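Local coordinates for Polyphosphate:AMP phosphotransferase (Pseudomonas aeruginosa PAO1, PDB 3CZP), which uses inorganic polyphosphate as phosphate donor to convert AMP to ADP, and GMP to GDP less efficiently, with magnesium as cofactor, at residues A[92-95]-A[96-99]; A[136-139]-A[140-144]; A[324-327]-A[328-331]; A[345-348]-A[349-352]; A[396-399]-A[400-403]. All coordinates share one frame; numbering follows the deposited sequence.

How the interactions relate
Two fused PPK2 domains, each built round a parallel sheet of strand order 2-3-1-4-5, show how a repeated fold packs against its own copy. Interactions 1 and 2 come first along the chain, in the N-terminal domain; 3, 4 and 5 follow in the C-terminal one. Interactions 1, 2 and 4 touch, the centres of 1 and 4 about 10 Å apart, and Trp94 and Trp351 of the repeated sequence RFWR stack across the junction. Interaction 5 joins through Trp351, and its Glu397 faces Arg137 of interaction 2 in a long, weak ion pair. Interaction 3 lies apart, its centre about 22 Å from that of interaction 4, and meets the second subunit, which Arg95 and Arg352 also reach.

Interaction 1. Residues A[92-95]-A[96-99]; sequences RFWR and RLPP. With ACT (acetate ion), chain F.
Arg95 and Arg96 run side by side and lay their guanidinium groups flat on each other, with centres 4.2 Å apart and planes at 23°. The overlap is offset: Arg95 NE sits over the rim of the Arg96 group, 3.6 Å from Arg96 NH2. Nearby anions probably offset the like charges. An acetate ion, probably from the crystallisation liquor, lies at the edge of the Arg96 guanidinium, where Arg96 NH1 and NH2 both donate to its O atom, each at 3.1 Å. Arg95 NH2 has salt bridges to Glu84 and to Glu83 of the second subunit, which help to fix the Arg95 layer of the stack. Arg96 reaches its place through a bend at its second torsion (chi2 -51°) that folds the chain back alongside Arg95.

Behind the charged pair, the last turn of the helix closes on itself. Arg96 N donates to Phe93 O at 3.0 Å, and Leu97 N to Trp94 O at 3.3 Å. Leu97 points the same way as Trp94, and its CD1 approaches CE3 of the indole obliquely at 3.7 Å. A water 2.7 Å from Arg95 O also lies near Leu97 O, although it has more acceptors around it than protons to give.

Trp94 NE1 is held by Gln90, and the indole stacks on Trp351 of the C-terminal domain. Helix 91-96 thus ends between strand 72-76, which Arg96 and the two prolines touch, and helix 125-144, against which Trp94 and Leu97 pack before the chain enters strand 103-107.

Interaction 2. Residues A[136-139]-A[140-144]; sequences ERFE and RMLCD. With EDO (1,2-ethanediol), chain G.
Glu136 and Arg140, one helical turn apart, lie side by side and join in a salt bridge centred on a single oxygen. Glu136 OE2 receives Arg140 NH2 at 2.9 Å and, more weakly, Arg140 NE at 3.2 Å. The two flat groups are turned 45° from each other, not coplanar. Glu136 CG stands anti to the backbone N (chi1 -169°), and a bend at chi2 then brings the carboxylate round toward Arg140. The same OE2 has a further salt bridge to Arg205, while a water donates a hydrogen bond to Glu136 OE1 at 2.7 Å and accepts weakly from Arg140 NE. Arg140 NH1 makes a weak bond to a bound ethanediol.

Arg137 offers its carbonyl to Met141 N at 3.2 Å, an i to i+4 bond. Helix 125-144 lies between the N-terminal parallel sheet, where Glu139 and Leu142 touch strand 44-50, and the C-terminal domain, which Arg137 meets through Asp394 and Met141 through Leu347.

Leu142 CD1 makes a CH-pi contact over one face of the Phe138 ring, 4.1 Å from the centroid. Less surely, the methyl CE of Met141, a selenomethionine with two conformers, comes obliquely to Phe138 CD1 at 3.9 Å. Phe138 also meets Trp94 and Trp110 edge-to-face.

Glu139 O accepts from Cys143 N at 3.0 Å, while its buried carboxylate is satisfied by Lys151, Tyr111 and Trp110.

Interaction 3. Residues A[324-327]-A[328-331]; sequences LDPR and QYHI
Asp325 and Gln328 exchange hydrogen bonds in both directions, backbone one way and side chain the other. Gln328 N donates to Asp325 O at 3.0 Å, closing a short 3-10 turn, while Asp325 N donates in return to the side-chain oxygen, Gln328 OE1, at 2.7 Å. The second bond is nearly straight (163°) and lies in the plane of the amide carbonyl. It depends on an extended Gln328 chain (chi2 178°), which brings OE1 back beside Leu324 CB.

The aspartate does as much with its own side chain. Asp325 OD1 accepts Arg327 N at 2.8 Å through its anti lone pair, which makes an Asx turn. The same OD1 takes Arg327 NE, and Asp325 OD2 takes Arg327 NH2 at 2.8 Å. The guanidinium therefore grips the carboxylate side-on: both oxygens lie in its plane, while the two nitrogens approach on the syn side, tilted just over 30° out of the carboxylate plane. With two donors on OD1 and one on OD2, the carboxylate is firmly fixed in its rotation.

Tyr329 packs against the turn through its ring. The ring lies over Pro326, whose CA makes a CH-pi contact 3.9 Å from the ring centroid, and Leu324 CD1 meets Tyr329 CD2 obliquely at 4.1 Å. A water 2.8 Å from Tyr329 OH also lies within bonding distance of Leu324 O, though it has more acceptors in reach than protons.

The turn links helix 313-321 to strand 330-333, an outermost strand of the C-terminal sheet paired with strand 360-364. Helix 273-292 packs on Leu324 and Gln328, while Phe107 of the second subunit makes a cation-pi contact with Arg327.

Interaction 4. Residues A[345-348]-A[349-352]; sequences PYLW and RFWR
Tyr346 meets Arg349 and Phe350 along the length of its ring. From CB, the side chain leaves with CG anti to the backbone N (chi1 -177°), which swings the ring back over the residues that follow. Its Arg349 contacts hold for one of two deposited conformers and are less sure than those with Phe350. In that conformer CD1 sits over the centre of one face of the Arg349 guanidinium, 3.7 Å from Arg349 CZ, and CE1 lies near Arg349 NH1, the planes steeply inclined. Further out, Phe350 turns its edge to the tyrosine face in a T-shaped pair with planes at 64°, and Phe350 CE2 comes 3.7 Å from Tyr346 CZ. The hydroxyl, still against the Phe350 edge, is hydrogen-bonded to Trp367 O and Arg370 N.

Leu347 O accepts from two donors, Trp351 N and Phe350 N, each at 2.9 Å. Trp348 CZ3 lies over one face of the Arg352 guanidinium, 3.8 Å from Arg352 NH1. Arg352 has salt bridges to Glu341 and to Glu340 of the second subunit.

From Pro345 to Trp348, closed by Trp348 N to Pro345 O, a type I beta turn leads directly into the short helix 348-351, where the two PPK2 domains meet.

Interaction 5. Residues A[396-399]-A[400-403]; sequences EEQL and SEYG
Glu401 N donates to Glu397 O at 2.9 Å, and Ser400 N to Glu396 O at 3.0 Å, two regular i to i+4 bonds of helix 382-402. Tyr402 N divides itself between Gln398 O at 3.4 Å and Leu399 O at 3.1 Å, both weak bonds, as the helix tightens before it stops.

Glu397 and Glu401 point the same way with their carboxylates stacked, planes 22° apart. Glu397 OE2 lies 4.2 Å from Glu401 OE2, a proximity that would tend to raise their proton affinity. Glu401 CG rests on the backbone carbonyl Glu397 O at 3.1 Å, while between the side chains Glu401 OE2 approaches Glu397 CG. Glu397 OE1 also has a long, weak ion pair with Arg137 of the N-terminal domain.

Leu399 and Gln398 pack on Trp351, and the buried Glu396 carboxylate is bound by Lys408, Tyr368 and Trp367. Tyr402 reaches away to Leu85 O.

Gly403, with positive phi (104°), follows the last helical residue. With two bonds back into the last turn, one of them Gly403 N to Ser400 O at 2.8 Å, the ending is a Schellman motif, a C-terminal helix stop releasing the chain into strand 404-412.

Interaction 1. Residues A[92-95]-A[96-99]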
# COMPACT_ATOMS: atom_id res chain seq x y z
N ARG A 92 6.42 0.42 10.15
CA ARG A 92 5.75 1.66 9.90
C ARG A 92 6.61 2.70 9.23
O ARG A 92 6.08 3.61 8.55
CB ARG A 92 5.27 2.24 11.19
CG ARG A 92 6.36 2.69 12.07
CD ARG A 92 5.77 3.22 13.39
NE ARG A 92 5.43 2.07 14.22
CZ ARG A 92 5.00 2.14 15.47
NH1 ARG A 92 4.83 3.32 16.07
NH2 ARG A 92 4.78 1.03 16.14
N PHE A 93 7.93 2.65 9.47
CA PHE A 93 8.83 3.54 8.75
C PHE A 93 9.01 3.08 7.31
O PHE A 93 8.99 3.87 6.33
CB PHE A 93 10.19 3.58 9.46
CG PHE A 93 10.10 4.07 10.87
CD1 PHE A 93 9.56 5.32 11.14
CD2 PHE A 93 10.54 3.31 11.91
CE1 PHE A 93 9.45 5.77 12.41
CE2 PHE A 93 10.43 3.79 13.21
CZ PHE A 93 9.87 5.02 13.43
N TRP A 94 9.18 1.80 7.12
CA TRP A 94 9.31 1.26 5.72
C TRP A 94 8.10 1.63 4.87
O TRP A 94 8.22 2.01 3.69
CB TRP A 94 9.44 -0.29 5.73
CG TRP A 94 10.80 -0.84 6.16
CD1 TRP A 94 11.16 -1.23 7.40
CD2 TRP A 94 11.95 -1.02 5.33
NE1 TRP A 94 12.49 -1.64 7.40
CE2 TRP A 94 12.99 -1.50 6.14
CE3 TRP A 94 12.20 -0.77 3.99
CZ2 TRP A 94 14.26 -1.82 5.63
CZ3 TRP A 94 13.48 -1.10 3.49
CH2 TRP A 94 14.48 -1.61 4.31
N ARG A 95 6.92 1.58 5.49
CA ARG A 95 5.68 1.86 4.84
C ARG A 95 5.64 3.29 4.26
O ARG A 95 4.99 3.53 3.21
CB ARG A 95 4.48 1.59 5.78
CG ARG A 95 3.20 2.09 5.23
CD ARG A 95 1.97 1.38 5.56
NE ARG A 95 1.40 1.85 6.80
CZ ARG A 95 0.17 1.58 7.18
NH1 ARG A 95 -0.69 0.93 6.42
NH2 ARG A 95 -0.24 2.03 8.34
N ARG A 96 6.33 4.23 4.92
CA ARG A 96 6.29 5.65 4.50
C ARG A 96 7.53 6.15 3.81
O ARG A 96 7.65 7.36 3.54
CB ARG A 96 6.03 6.60 5.68
CG ARG A 96 4.80 6.32 6.51
CD ARG A 96 3.59 6.18 5.68
NE ARG A 96 2.44 5.85 6.55
CZ ARG A 96 1.21 5.47 6.13
NH1 ARG A 96 0.92 5.34 4.83
NH2 ARG A 96 0.25 5.26 7.05
N LEU A 97 8.43 5.26 3.42
CA LEU A 97 9.60 5.73 2.70
C LEU A 97 9.15 6.41 1.40
O LEU A 97 8.24 5.91 0.74
CB LEU A 97 10.62 4.63 2.51
CG LEU A 97 11.22 4.03 3.77
CD1 LEU A 97 12.16 2.92 3.35
CD2 LEU A 97 12.02 5.01 4.70
N PRO A 98 9.79 7.56 1.01
CA PRO A 98 9.40 8.19 -0.25
C PRO A 98 10.09 7.50 -1.39
O PRO A 98 11.20 7.07 -1.24
CB PRO A 98 9.95 9.61 -0.12
CG PRO A 98 11.09 9.46 0.85
CD PRO A 98 10.92 8.27 1.64
N PRO A 99 9.42 7.37 -2.53
CA PRO A 99 9.99 6.75 -3.71
C PRO A 99 11.12 7.60 -4.35
O PRO A 99 11.23 8.82 -4.12
CB PRO A 99 8.79 6.62 -4.66
CG PRO A 99 7.72 7.55 -4.09
CD PRO A 99 8.03 7.83 -2.69
C ACT F . -2.98 3.91 4.90
O ACT F . -2.17 4.83 5.09
OXT ACT F . -3.83 3.80 5.79
CH3 ACT F . -2.92 3.02 3.71
O HOH W 1 6.55 3.73 1.00

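Interaction 2. Residues A[136-139]-A[140-144]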
# COMPACT_ATOMS: atom_id res chain seq x y z
N GLU A 136 21.76 2.92 13.05
CA GLU A 136 22.96 3.05 12.24
C GLU A 136 22.86 2.05 11.09
O GLU A 136 23.06 2.41 9.95
CB GLU A 136 24.22 2.90 13.10
CG GLU A 136 25.55 3.25 12.48
CD GLU A 136 26.09 2.20 11.51
OE1 GLU A 136 25.74 1.00 11.56
OE2 GLU A 136 26.89 2.62 10.66
N ARG A 137 22.51 0.81 11.37
CA ARG A 137 22.42 -0.23 10.33
C ARG A 137 21.29 0.06 9.28
O ARG A 137 21.46 -0.23 8.11
CB ARG A 137 22.29 -1.63 10.97
CG ARG A 137 23.58 -2.10 11.69
CD ARG A 137 23.50 -3.54 12.24
NE ARG A 137 22.16 -3.91 12.77
CZ ARG A 137 21.75 -3.85 14.05
NH1 ARG A 137 22.53 -3.45 15.01
NH2 ARG A 137 20.51 -4.21 14.35
N PHE A 138 20.14 0.50 9.75
CA PHE A 138 19.00 0.84 8.90
C PHE A 138 19.43 1.98 7.96
O PHE A 138 19.40 1.84 6.75
CB PHE A 138 17.83 1.19 9.79
CG PHE A 138 16.59 1.63 9.06
CD1 PHE A 138 15.95 0.82 8.21
CD2 PHE A 138 16.08 2.91 9.27
CE1 PHE A 138 14.83 1.26 7.53
CE2 PHE A 138 14.95 3.31 8.63
CZ PHE A 138 14.33 2.48 7.76
N GLU A 139 19.93 3.08 8.54
CA GLU A 139 20.39 4.20 7.71
C GLU A 139 21.46 3.82 6.72
O GLU A 139 21.43 4.29 5.59
CB GLU A 139 20.86 5.36 8.52
CG GLU A 139 19.70 5.87 9.35
CD GLU A 139 20.01 6.99 10.21
OE1 GLU A 139 21.16 7.49 10.15
OE2 GLU A 139 19.07 7.38 11.00
N ARG A 140 22.37 2.96 7.14
CA ARG A 140 23.46 2.54 6.23
C ARG A 140 22.94 1.84 4.98
O ARG A 140 23.46 2.03 3.86
CB ARG A 140 24.48 1.69 6.96
CG ARG A 140 25.72 1.36 6.17
CD ARG A 140 26.62 0.35 6.85
NE ARG A 140 27.35 1.04 7.90
CZ ARG A 140 28.50 1.70 7.73
NH1 ARG A 140 29.15 1.71 6.56
NH2 ARG A 140 29.02 2.34 8.76
N MSE A 141 21.92 1.00 5.19
CA MSE A 141 21.36 0.21 4.11
C MSE A 141 20.60 1.12 3.14
O MSE A 141 20.66 0.96 1.94
CB MSE A 141 20.44 -0.86 4.71
CG MSE A 141 19.57 -1.61 3.71
SE MSE A 141 18.46 -2.97 4.55
CE MSE A 141 17.71 -1.88 5.99
N LEU A 142 19.86 2.06 3.70
CA LEU A 142 19.13 3.02 2.88
C LEU A 142 20.02 3.82 2.03
O LEU A 142 19.69 4.02 0.86
CB LEU A 142 18.35 3.98 3.72
CG LEU A 142 17.22 3.39 4.51
CD1 LEU A 142 16.48 4.53 5.24
CD2 LEU A 142 16.27 2.57 3.61
N CYS A 143 21.12 4.29 2.60
CA CYS A 143 22.13 5.05 1.87
C CYS A 143 22.90 4.19 0.90
O CYS A 143 23.22 4.64 -0.20
CB CYS A 143 23.10 5.78 2.81
SG CYS A 143 22.28 7.04 3.78
N ASP A 144 23.20 2.96 1.29
CA ASP A 144 23.80 1.96 0.35
C ASP A 144 22.89 1.69 -0.86
O ASP A 144 23.35 1.49 -1.96
CB ASP A 144 24.05 0.63 1.06
CG ASP A 144 25.32 0.60 1.89
OD1 ASP A 144 26.23 1.44 1.67
OD2 ASP A 144 25.43 -0.27 2.79
C1 EDO G . 26.86 4.01 2.79
O1 EDO G . 26.94 4.54 1.45
C2 EDO G . 28.21 3.39 3.22
O2 EDO G . 28.13 1.98 3.55
O HOH W 2 27.12 -0.71 10.01

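Interaction 3. Residues A[324-327]-A[328-331]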
# COMPACT_ATOMS: atom_id res chain seq x y z
N LEU A 324 -4.73 -26.13 7.14
CA LEU A 324 -5.42 -24.97 7.70
C LEU A 324 -6.56 -24.41 6.85
O LEU A 324 -6.78 -24.82 5.72
CB LEU A 324 -4.41 -23.86 7.95
CG LEU A 324 -3.11 -24.16 8.69
CD1 LEU A 324 -2.09 -23.09 8.33
CD2 LEU A 324 -3.26 -24.32 10.19
N ASP A 325 -7.30 -23.47 7.43
CA ASP A 325 -8.32 -22.73 6.69
C ASP A 325 -7.60 -21.60 5.91
O ASP A 325 -6.59 -21.09 6.36
CB ASP A 325 -9.36 -22.19 7.69
CG ASP A 325 -10.51 -21.45 7.01
OD1 ASP A 325 -10.28 -20.36 6.43
OD2 ASP A 325 -11.65 -21.94 7.09
N PRO A 326 -8.06 -21.27 4.69
CA PRO A 326 -7.35 -20.20 3.97
C PRO A 326 -7.38 -18.82 4.60
O PRO A 326 -6.56 -18.01 4.28
CB PRO A 326 -8.03 -20.20 2.59
CG PRO A 326 -8.70 -21.46 2.50
CD PRO A 326 -9.13 -21.85 3.87
N ARG A 327 -8.33 -18.52 5.47
CA ARG A 327 -8.31 -17.27 6.24
C ARG A 327 -7.17 -17.21 7.23
O ARG A 327 -6.90 -16.16 7.77
CB ARG A 327 -9.65 -17.08 6.98
CG ARG A 327 -10.81 -16.82 6.01
CD ARG A 327 -12.16 -16.99 6.66
NE ARG A 327 -12.46 -18.40 6.87
CZ ARG A 327 -13.65 -18.86 7.24
NH1 ARG A 327 -14.67 -18.02 7.42
NH2 ARG A 327 -13.84 -20.17 7.41
N GLN A 328 -6.47 -18.32 7.43
CA GLN A 328 -5.36 -18.38 8.39
C GLN A 328 -3.95 -18.07 7.82
O GLN A 328 -2.98 -18.02 8.58
CB GLN A 328 -5.36 -19.75 9.06
CG GLN A 328 -6.56 -19.99 9.98
CD GLN A 328 -6.53 -21.40 10.59
OE1 GLN A 328 -6.75 -22.40 9.90
NE2 GLN A 328 -6.26 -21.47 11.88
N TYR A 329 -3.82 -17.92 6.50
CA TYR A 329 -2.53 -17.81 5.89
C TYR A 329 -2.62 -16.89 4.69
O TYR A 329 -3.73 -16.54 4.25
CB TYR A 329 -1.90 -19.19 5.55
CG TYR A 329 -2.73 -20.02 4.59
CD1 TYR A 329 -2.80 -19.67 3.24
CD2 TYR A 329 -3.46 -21.13 5.03
CE1 TYR A 329 -3.53 -20.38 2.36
CE2 TYR A 329 -4.23 -21.87 4.12
CZ TYR A 329 -4.25 -21.50 2.80
OH TYR A 329 -5.00 -22.16 1.89
N HIS A 330 -1.44 -16.47 4.22
CA HIS A 330 -1.27 -15.56 3.08
C HIS A 330 -0.03 -16.04 2.37
O HIS A 330 1.03 -16.08 2.98
CB HIS A 330 -1.10 -14.14 3.59
CG HIS A 330 -0.79 -13.13 2.52
ND1 HIS A 330 -1.50 -13.05 1.33
CD2 HIS A 330 0.11 -12.12 2.49
CE1 HIS A 330 -1.04 -12.05 0.61
NE2 HIS A 330 -0.06 -11.46 1.28
N ILE A 331 -0.15 -16.50 1.12
CA ILE A 331 1.00 -16.96 0.37
C ILE A 331 1.41 -15.87 -0.61
O ILE A 331 0.56 -15.33 -1.34
CB ILE A 331 0.70 -18.23 -0.41
CG1 ILE A 331 0.12 -19.32 0.53
CG2 ILE A 331 1.94 -18.71 -1.14
CD1 ILE A 331 -0.31 -20.54 -0.27
O HOH W 3 -6.38 -24.38 2.83

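Interaction 4. Residues A[345-348]-A[349-352]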
# COMPACT_ATOMS: atom_id res chain seq x y z
N PRO A 345 13.92 0.86 -1.73
CA PRO A 345 15.03 -0.02 -1.42
C PRO A 345 14.59 -1.50 -1.37
O PRO A 345 13.44 -1.80 -1.07
CB PRO A 345 15.45 0.41 -0.02
CG PRO A 345 14.34 1.10 0.48
CD PRO A 345 13.66 1.77 -0.61
N TYR A 346 15.53 -2.37 -1.68
CA TYR A 346 15.28 -3.81 -1.82
C TYR A 346 14.29 -4.45 -0.81
O TYR A 346 13.32 -5.09 -1.24
CB TYR A 346 16.61 -4.57 -1.78
CG TYR A 346 16.47 -6.06 -1.98
CD1 TYR A 346 16.03 -6.59 -3.21
CD2 TYR A 346 16.79 -6.94 -0.98
CE1 TYR A 346 15.88 -7.99 -3.40
CE2 TYR A 346 16.67 -8.33 -1.18
CZ TYR A 346 16.23 -8.84 -2.39
OH TYR A 346 16.11 -10.22 -2.54
N LEU A 347 14.50 -4.28 0.50
CA LEU A 347 13.64 -5.02 1.48
C LEU A 347 12.25 -4.48 1.61
O LEU A 347 11.41 -5.11 2.23
CB LEU A 347 14.30 -5.06 2.87
CG LEU A 347 15.56 -5.95 2.88
CD1 LEU A 347 16.36 -5.80 4.16
CD2 LEU A 347 15.18 -7.47 2.49
N TRP A 348 12.00 -3.27 1.12
CA TRP A 348 10.65 -2.68 1.13
C TRP A 348 9.57 -3.63 0.61
O TRP A 348 8.47 -3.73 1.21
CB TRP A 348 10.69 -1.35 0.33
CG TRP A 348 9.43 -0.55 0.36
CD1 TRP A 348 9.11 0.49 1.20
CD2 TRP A 348 8.35 -0.65 -0.57
NE1 TRP A 348 7.87 0.99 0.91
CE2 TRP A 348 7.39 0.33 -0.20
CE3 TRP A 348 8.10 -1.46 -1.68
CZ2 TRP A 348 6.20 0.50 -0.91
CZ3 TRP A 348 6.92 -1.25 -2.41
CH2 TRP A 348 5.98 -0.29 -2.00
N ARG A 349 9.87 -4.31 -0.49
CA ARG A 349 8.94 -5.24 -1.10
C ARG A 349 8.60 -6.39 -0.17
O ARG A 349 7.49 -6.93 -0.24
CB ARG A 349 9.51 -5.79 -2.41
CG ARG A 349 10.90 -6.40 -2.28
CD ARG A 349 11.48 -6.75 -3.64
NE ARG A 349 12.21 -5.63 -4.22
CZ ARG A 349 13.07 -5.74 -5.23
NH1 ARG A 349 13.31 -6.93 -5.77
NH2 ARG A 349 13.69 -4.66 -5.70
N PHE A 350 9.53 -6.76 0.70
CA PHE A 350 9.28 -7.86 1.64
C PHE A 350 8.61 -7.41 2.89
O PHE A 350 7.70 -8.08 3.36
CB PHE A 350 10.58 -8.61 1.92
CG PHE A 350 11.18 -9.09 0.66
CD1 PHE A 350 10.58 -10.12 -0.01
CD2 PHE A 350 12.28 -8.44 0.09
CE1 PHE A 350 11.09 -10.57 -1.23
CE2 PHE A 350 12.79 -8.89 -1.16
CZ PHE A 350 12.17 -9.89 -1.81
N TRP A 351 9.05 -6.29 3.45
CA TRP A 351 8.41 -5.72 4.64
C TRP A 351 6.89 -5.53 4.48
O TRP A 351 6.12 -5.57 5.47
CB TRP A 351 9.10 -4.38 5.02
CG TRP A 351 10.24 -4.52 5.98
CD1 TRP A 351 11.58 -4.46 5.67
CD2 TRP A 351 10.16 -4.81 7.38
NE1 TRP A 351 12.33 -4.66 6.80
CE2 TRP A 351 11.48 -4.84 7.87
CE3 TRP A 351 9.10 -5.04 8.27
CZ2 TRP A 351 11.78 -5.11 9.22
CZ3 TRP A 351 9.40 -5.30 9.60
CH2 TRP A 351 10.72 -5.31 10.06
N ARG A 352 6.48 -5.18 3.27
CA ARG A 352 5.10 -4.85 2.96
C ARG A 352 4.24 -6.08 3.10
O ARG A 352 3.05 -5.98 3.25
CB ARG A 352 4.96 -4.24 1.53
CG ARG A 352 5.02 -5.27 0.46
CD ARG A 352 5.09 -4.74 -0.97
NE ARG A 352 3.91 -3.99 -1.41
CZ ARG A 352 3.70 -3.64 -2.68
NH1 ARG A 352 4.57 -3.97 -3.63
NH2 ARG A 352 2.65 -2.91 -3.03
O HOH W 4 11.69 -2.94 -2.98

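Interaction 5. Residues A[396-399]-A[400-403]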
# COMPACT_ATOMS: atom_id res chain seq x y z
N GLU A 396 15.71 -10.29 9.77
CA GLU A 396 15.19 -11.47 10.44
C GLU A 396 15.21 -11.36 11.94
O GLU A 396 14.34 -11.88 12.62
CB GLU A 396 15.90 -12.74 9.97
CG GLU A 396 15.48 -13.06 8.53
CD GLU A 396 16.18 -14.26 7.94
OE1 GLU A 396 16.96 -14.94 8.64
OE2 GLU A 396 15.94 -14.50 6.74
N GLU A 397 16.23 -10.66 12.44
CA GLU A 397 16.32 -10.35 13.87
C GLU A 397 15.24 -9.40 14.34
O GLU A 397 14.72 -9.58 15.44
CB GLU A 397 17.68 -9.79 14.19
CG GLU A 397 17.86 -9.30 15.58
CD GLU A 397 19.25 -8.69 15.80
OE1 GLU A 397 19.53 -7.60 15.23
OE2 GLU A 397 20.03 -9.34 16.55
N GLN A 398 14.96 -8.36 13.54
CA GLN A 398 13.83 -7.45 13.81
C GLN A 398 12.53 -8.26 13.93
O GLN A 398 11.71 -8.01 14.80
CB GLN A 398 13.68 -6.35 12.72
CG GLN A 398 14.78 -5.24 12.56
CD GLN A 398 14.88 -4.33 13.81
OE1 GLN A 398 15.91 -4.34 14.50
NE2 GLN A 398 13.80 -3.56 14.10
N LEU A 399 12.30 -9.20 13.02
CA LEU A 399 11.09 -10.01 13.02
C LEU A 399 11.06 -10.89 14.31
O LEU A 399 10.07 -10.91 15.04
CB LEU A 399 11.03 -10.87 11.74
CG LEU A 399 11.01 -10.22 10.35
CD1 LEU A 399 10.88 -11.33 9.26
CD2 LEU A 399 9.88 -9.07 10.25
N SER A 400 12.14 -11.62 14.57
CA SER A 400 12.25 -12.48 15.77
C SER A 400 11.97 -11.72 17.06
O SER A 400 11.25 -12.20 17.94
CB SER A 400 13.67 -13.06 15.84
OG SER A 400 13.80 -14.01 16.88
N GLU A 401 12.56 -10.54 17.17
CA GLU A 401 12.45 -9.71 18.36
C GLU A 401 11.02 -9.30 18.66
O GLU A 401 10.64 -9.12 19.81
CB GLU A 401 13.36 -8.48 18.21
CG GLU A 401 14.82 -8.86 18.49
CD GLU A 401 15.81 -7.69 18.63
OE1 GLU A 401 15.50 -6.50 18.33
OE2 GLU A 401 16.95 -8.03 19.05
N TYR A 402 10.21 -9.16 17.62
CA TYR A 402 8.81 -8.82 17.78
C TYR A 402 7.98 -10.09 18.09
O TYR A 402 6.84 -9.99 18.47
CB TYR A 402 8.31 -8.06 16.52
CG TYR A 402 6.93 -7.51 16.71
CD1 TYR A 402 6.69 -6.42 17.51
CD2 TYR A 402 5.85 -8.12 16.11
CE1 TYR A 402 5.45 -5.96 17.68
CE2 TYR A 402 4.59 -7.67 16.32
CZ TYR A 402 4.39 -6.57 17.07
OH TYR A 402 3.09 -6.11 17.28
N GLY A 403 8.56 -11.28 17.96
CA GLY A 403 7.85 -12.56 18.28
C GLY A 403 7.42 -13.33 17.02
O GLY A 403 6.67 -14.29 17.09